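Local atomic coordinates of lysozyme C (Equus asinus, PDB entry 5XUW), a protein that hydrolyses the beta-1,4 linkages between N-acetylmuramic acid and N-acetylglucosamine in bacterial cell walls and carries a bound calcium ion. Residues Q58-S61 and K62-K66; K109-K113 and H114-K118. All blocks are in the same frame, centred on the assembly; numbering follows the deposited sequence.

Contact 1. Residues Q58-S61 and K62-K66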
loop_
_atom_site.group_PDB
_atom_site.type_symbol
_atom_site.label_atom_id
_atom_site.label_comp_id
_atom_site.label_asym_id
_atom_site.label_seq_id
_atom_site.Cartn_x
_atom_site.Cartn_y
_atom_site.Cartn_z
ATOM N N GLN A 58 -3.222 0.258 -3.257
ATOM C CA GLN A 58 -4.638 0.523 -3.454
ATOM C C GLN A 58 -5.085 1.825 -2.778
ATOM O O GLN A 58 -6.005 1.849 -1.963
ATOM C CB GLN A 58 -5.456 -0.689 -3.002
ATOM C CG GLN A 58 -5.323 -1.869 -3.938
ATOM C CD GLN A 58 -6.023 -1.643 -5.264
ATOM O OE1 GLN A 58 -7.235 -1.822 -5.372
ATOM N NE2 GLN A 58 -5.266 -1.226 -6.276
ATOM N N LEU A 59 -4.419 2.907 -3.171
ATOM C CA LEU A 59 -4.653 4.226 -2.600
ATOM C C LEU A 59 -5.841 4.879 -3.290
ATOM O O LEU A 59 -5.924 4.893 -4.523
ATOM C CB LEU A 59 -3.398 5.078 -2.718
ATOM C CG LEU A 59 -2.167 4.484 -2.038
ATOM C CD1 LEU A 59 -0.896 5.159 -2.518
ATOM C CD2 LEU A 59 -2.300 4.554 -0.520
ATOM N N ASN A 60 -6.791 5.368 -2.490
ATOM C CA ASN A 60 -8.075 5.816 -3.008
ATOM C C ASN A 60 -8.098 7.258 -3.522
ATOM O O ASN A 60 -7.369 8.121 -3.041
ATOM C CB ASN A 60 -9.219 5.564 -1.997
ATOM C CG ASN A 60 -9.208 6.513 -0.823
ATOM O OD1 ASN A 60 -9.333 7.727 -0.984
ATOM N ND2 ASN A 60 -9.083 5.961 0.379
ATOM N N SER A 61 -8.990 7.467 -4.482
ATOM C CA SER A 61 -9.184 8.705 -5.233
ATOM C C SER A 61 -10.028 9.759 -4.500
ATOM O O SER A 61 -10.348 10.789 -5.092
ATOM C CB SER A 61 -9.927 8.343 -6.523
ATOM O OG SER A 61 -11.183 7.725 -6.187
ATOM N N LYS A 62 -10.437 9.484 -3.259
ATOM C CA LYS A 62 -11.273 10.400 -2.481
ATOM C C LYS A 62 -10.463 11.179 -1.452
ATOM O O LYS A 62 -10.728 12.353 -1.232
ATOM C CB LYS A 62 -12.399 9.630 -1.785
ATOM C CG LYS A 62 -13.250 10.476 -0.846
ATOM C CD LYS A 62 -14.504 9.731 -0.431
ATOM C CE LYS A 62 -15.346 10.551 0.531
ATOM N NZ LYS A 62 -16.620 9.853 0.855
ATOM N N TRP A 63 -9.510 10.518 -0.800
ATOM C CA TRP A 63 -8.705 11.154 0.238
ATOM C C TRP A 63 -7.245 11.372 -0.106
ATOM O O TRP A 63 -6.643 12.306 0.418
ATOM C CB TRP A 63 -8.801 10.354 1.544
ATOM C CG TRP A 63 -10.124 10.513 2.272
ATOM C CD1 TRP A 63 -10.964 11.596 2.240
ATOM C CD2 TRP A 63 -10.729 9.568 3.158
ATOM N NE1 TRP A 63 -12.058 11.370 3.034
ATOM C CE2 TRP A 63 -11.939 10.136 3.614
ATOM C CE3 TRP A 63 -10.366 8.293 3.609
ATOM C CZ2 TRP A 63 -12.794 9.474 4.503
ATOM C CZ3 TRP A 63 -11.218 7.626 4.494
ATOM C CH2 TRP A 63 -12.421 8.222 4.929
ATOM N N TRP A 64 -6.675 10.530 -0.971
ATOM C CA TRP A 64 -5.227 10.431 -1.074
ATOM C C TRP A 64 -4.646 10.947 -2.378
ATOM O O TRP A 64 -3.678 11.688 -2.351
ATOM C CB TRP A 64 -4.791 8.986 -0.806
ATOM C CG TRP A 64 -5.302 8.508 0.513
ATOM C CD1 TRP A 64 -6.198 7.505 0.731
ATOM C CD2 TRP A 64 -4.988 9.051 1.794
ATOM N NE1 TRP A 64 -6.450 7.370 2.071
ATOM C CE2 TRP A 64 -5.724 8.313 2.751
ATOM C CE3 TRP A 64 -4.152 10.082 2.233
ATOM C CZ2 TRP A 64 -5.645 8.575 4.121
ATOM C CZ3 TRP A 64 -4.074 10.348 3.599
ATOM C CH2 TRP A 64 -4.818 9.592 4.528
ATOM N N CYS A 65 -5.216 10.547 -3.504
ATOM C CA CYS A 65 -4.750 11.018 -4.819
ATOM C C CYS A 65 -5.905 11.623 -5.586
ATOM O O CYS A 65 -7.075 11.461 -5.215
ATOM C CB CYS A 65 -4.107 9.878 -5.627
ATOM S SG CYS A 65 -5.209 8.528 -6.109
ATOM N N LYS A 66 -5.573 12.318 -6.670
ATOM C CA LYS A 66 -6.593 12.917 -7.524
ATOM C C LYS A 66 -6.545 12.392 -8.958
ATOM O O LYS A 66 -5.493 12.325 -9.585
ATOM C CB LYS A 66 -6.529 14.446 -7.487
ATOM C CG LYS A 66 -5.257 15.074 -8.021
ATOM C CD LYS A 66 -5.510 16.487 -8.530
ATOM C CE LYS A 66 -4.191 17.170 -8.841
ATOM N NZ LYS A 66 -4.324 18.290 -9.811
#

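Contact 2. Residues K109-K113 and H114-K118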
loop_
_atom_site.group_PDB
_atom_site.type_symbol
_atom_site.label_atom_id
_atom_site.label_comp_id
_atom_site.label_asym_id
_atom_site.label_seq_id
_atom_site.Cartn_x
_atom_site.Cartn_y
_atom_site.Cartn_z
ATOM N N LYS A 109 -8.333 -2.454 3.970
ATOM C CA LYS A 109 -9.277 -3.518 4.333
ATOM C C LYS A 109 -8.728 -4.928 4.084
ATOM O O LYS A 109 -9.027 -5.851 4.841
ATOM C CB LYS A 109 -10.603 -3.327 3.604
ATOM C CG LYS A 109 -11.317 -2.030 3.980
ATOM C CD LYS A 109 -12.817 -2.145 3.757
ATOM C CE LYS A 109 -13.499 -0.787 3.741
ATOM N NZ LYS A 109 -14.953 -0.914 3.436
ATOM N N ALA A 110 -7.924 -5.100 3.036
ATOM C CA ALA A 110 -7.338 -6.421 2.759
ATOM C C ALA A 110 -6.280 -6.794 3.813
ATOM O O ALA A 110 -6.160 -7.967 4.173
ATOM C CB ALA A 110 -6.773 -6.487 1.348
ATOM N N TRP A 111 -5.546 -5.803 4.321
ATOM C CA TRP A 111 -4.642 -6.026 5.448
ATOM C C TRP A 111 -5.433 -6.463 6.683
ATOM O O TRP A 111 -5.065 -7.432 7.366
ATOM C CB TRP A 111 -3.797 -4.780 5.741
ATOM C CG TRP A 111 -2.895 -4.967 6.926
ATOM C CD1 TRP A 111 -1.662 -5.559 6.948
ATOM C CD2 TRP A 111 -3.186 -4.593 8.262
ATOM N NE1 TRP A 111 -1.167 -5.582 8.237
ATOM C CE2 TRP A 111 -2.082 -4.984 9.061
ATOM C CE3 TRP A 111 -4.271 -3.952 8.873
ATOM C CZ2 TRP A 111 -2.038 -4.753 10.436
ATOM C CZ3 TRP A 111 -4.224 -3.732 10.236
ATOM C CH2 TRP A 111 -3.108 -4.118 10.999
ATOM N N VAL A 112 -6.532 -5.772 6.963
ATOM C CA VAL A 112 -7.382 -6.157 8.099
ATOM C C VAL A 112 -7.846 -7.614 7.965
ATOM O O VAL A 112 -7.777 -8.378 8.926
ATOM C CB VAL A 112 -8.615 -5.241 8.235
ATOM C CG1 VAL A 112 -9.578 -5.775 9.291
ATOM C CG2 VAL A 112 -8.181 -3.816 8.568
ATOM N N LYS A 113 -8.319 -7.977 6.778
ATOM C CA LYS A 113 -8.925 -9.292 6.556
ATOM C C LYS A 113 -7.918 -10.438 6.610
ATOM O O LYS A 113 -8.233 -11.498 7.138
ATOM C CB LYS A 113 -9.670 -9.314 5.220
ATOM C CG LYS A 113 -10.366 -10.632 4.899
ATOM C CD LYS A 113 -11.260 -10.512 3.678
ATOM C CE LYS A 113 -12.097 -11.769 3.487
ATOM N NZ LYS A 113 -12.830 -11.763 2.189
ATOM N N HIS A 114 -6.727 -10.223 6.064
ATOM C CA HIS A 114 -5.751 -11.297 5.840
ATOM C C HIS A 114 -4.484 -11.266 6.692
ATOM O O HIS A 114 -3.877 -12.313 6.886
ATOM C CB HIS A 114 -5.365 -11.321 4.358
ATOM C CG HIS A 114 -6.512 -11.641 3.451
ATOM N ND1 HIS A 114 -7.136 -10.689 2.673
ATOM C CD2 HIS A 114 -7.166 -12.803 3.219
ATOM C CE1 HIS A 114 -8.118 -11.252 1.992
ATOM N NE2 HIS A 114 -8.150 -12.537 2.295
ATOM N N CYS A 115 -4.068 -10.088 7.160
ATOM C CA CYS A 115 -2.768 -9.916 7.824
ATOM C C CYS A 115 -2.860 -9.531 9.293
ATOM O O CYS A 115 -2.042 -9.979 10.097
ATOM C CB CYS A 115 -1.965 -8.826 7.120
ATOM S SG CYS A 115 -1.780 -9.020 5.325
ATOM N N LYS A 116 -3.817 -8.673 9.640
ATOM C CA LYS A 116 -3.931 -8.168 11.007
ATOM C C LYS A 116 -4.101 -9.308 12.008
ATOM O O LYS A 116 -4.858 -10.233 11.761
ATOM C CB LYS A 116 -5.110 -7.198 11.129
ATOM C CG LYS A 116 -5.191 -6.494 12.475
ATOM C CD LYS A 116 -6.390 -5.557 12.530
ATOM C CE LYS A 116 -6.589 -4.991 13.925
ATOM N NZ LYS A 116 -7.991 -5.206 14.375
ATOM N N ASP A 117 -3.358 -9.237 13.110
ATOM C CA ASP A 117 -3.389 -10.243 14.187
ATOM C C ASP A 117 -2.918 -11.644 13.784
ATOM O O ASP A 117 -3.173 -12.619 14.502
ATOM C CB ASP A 117 -4.780 -10.312 14.842
ATOM C CG ASP A 117 -5.231 -8.988 15.403
ATOM O OD1 ASP A 117 -4.409 -8.268 16.004
ATOM O OD2 ASP A 117 -6.425 -8.666 15.253
ATOM N N LYS A 118 -2.205 -11.747 12.661
ATOM C CA LYS A 118 -1.675 -13.007 12.192
ATOM C C LYS A 118 -0.187 -13.090 12.529
ATOM O O LYS A 118 0.501 -12.067 12.665
ATOM C CB LYS A 118 -1.904 -13.163 10.690
ATOM C CG LYS A 118 -3.370 -13.094 10.263
ATOM C CD LYS A 118 -4.062 -14.444 10.340
ATOM C CE LYS A 118 -5.576 -14.322 10.267
ATOM N NZ LYS A 118 -6.086 -13.816 8.960
HETATM O O HOH W 1 -6.560 -10.896 9.677
#

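Contact 1. Residues Q58-S61 and K62-K66
N60 organises this turn, its side-chain amide and its backbone carbonyl each gathering two N-H groups from the residues that follow. OD1 accepts from W63 N at 2.8 Å with the donor almost in line with the C=O bond (168° at oxygen), and from K62 N at 3.1 Å on a lone pair in the carbonyl plane. A first torsion of 74° holds CG between the backbone N and carbonyl carbon, folding the amide back over the chain that leaves the strand; acceptance from the residue two positions on is the mark of an Asx turn. N60 O also takes two donors, but differently: W64 N and C65 N, each 3.3 Å away, reach it from opposite faces of its carbonyl plane. S61, whose OG is hydrogen-bonded to Y52 N, adds a CA-H...O contact from its CA to C65 O at 3.5 Å. At the W64 indole, ND2 of N60 comes to the edge at CD1, 3.3 Å away, with amide and ring planes 46° apart. With two N-H groups on each of its two oxygens, N60 is probably the main anchor of the turn, and its side chain also touches D53, the predicted catalytic aspartate.

Contact 2. Residues K109-K113 and H114-K118
K116 lays its aliphatic chain across the indole of W111. Its CB sits over one face of the six-membered ring, 3.8 Å from the centroid and 16° off the normal, a CH-pi contact, and lies near V112 O. CG follows, 3.5 Å from W111 CH2, and CD reaches CZ3 at 3.6 Å. This path depends on CG standing anti to the backbone N (chi1 -173°) with the chain straight until it bends at chi4; beyond that NZ makes a long salt bridge with D117 OD2. C115 comes to the other end of the indole, its CB 3.3 Å from W111 CD1, with SG obliquely placed. C115 N and K116 N meet W111 O from opposite faces of its carbonyl plane. One residue earlier, A110 O takes both H114 N and, at 3.3 Å, H114 ND1, whose ring carries K113 CG over one face. A water lies within hydrogen-bonding distance of V112 O and K116 O and accepts from K118 NZ. W111 O taking both i+4 and i+5 amides belongs to the C-terminal end of helix 109-114, before a type II turn from C115 to K118; the C115-C30 disulfide ties this end to helix 25-36 in the C-type lysozyme fold.

Both contacts are local and close the ends of secondary structure: contact 1 follows strand 59-60 of the small antiparallel sheet, contact 2 ends helix 109-114. Their centres are 20 Å apart, and their nearest atoms, about 7 Å apart, do not touch. Four of seven touching residues are buried in contact 1 against two of eight in contact 2, which is thus nearer the surface. Each holds one cysteine of a separate disulfide. In contact 1 a side-chain amide supplies half the acceptors, whereas in contact 2 every acceptor is a backbone carbonyl and the side chain of H114 is a donor. Each also approaches one predicted catalytic residue, D53 beside N60 and E35 beside A110.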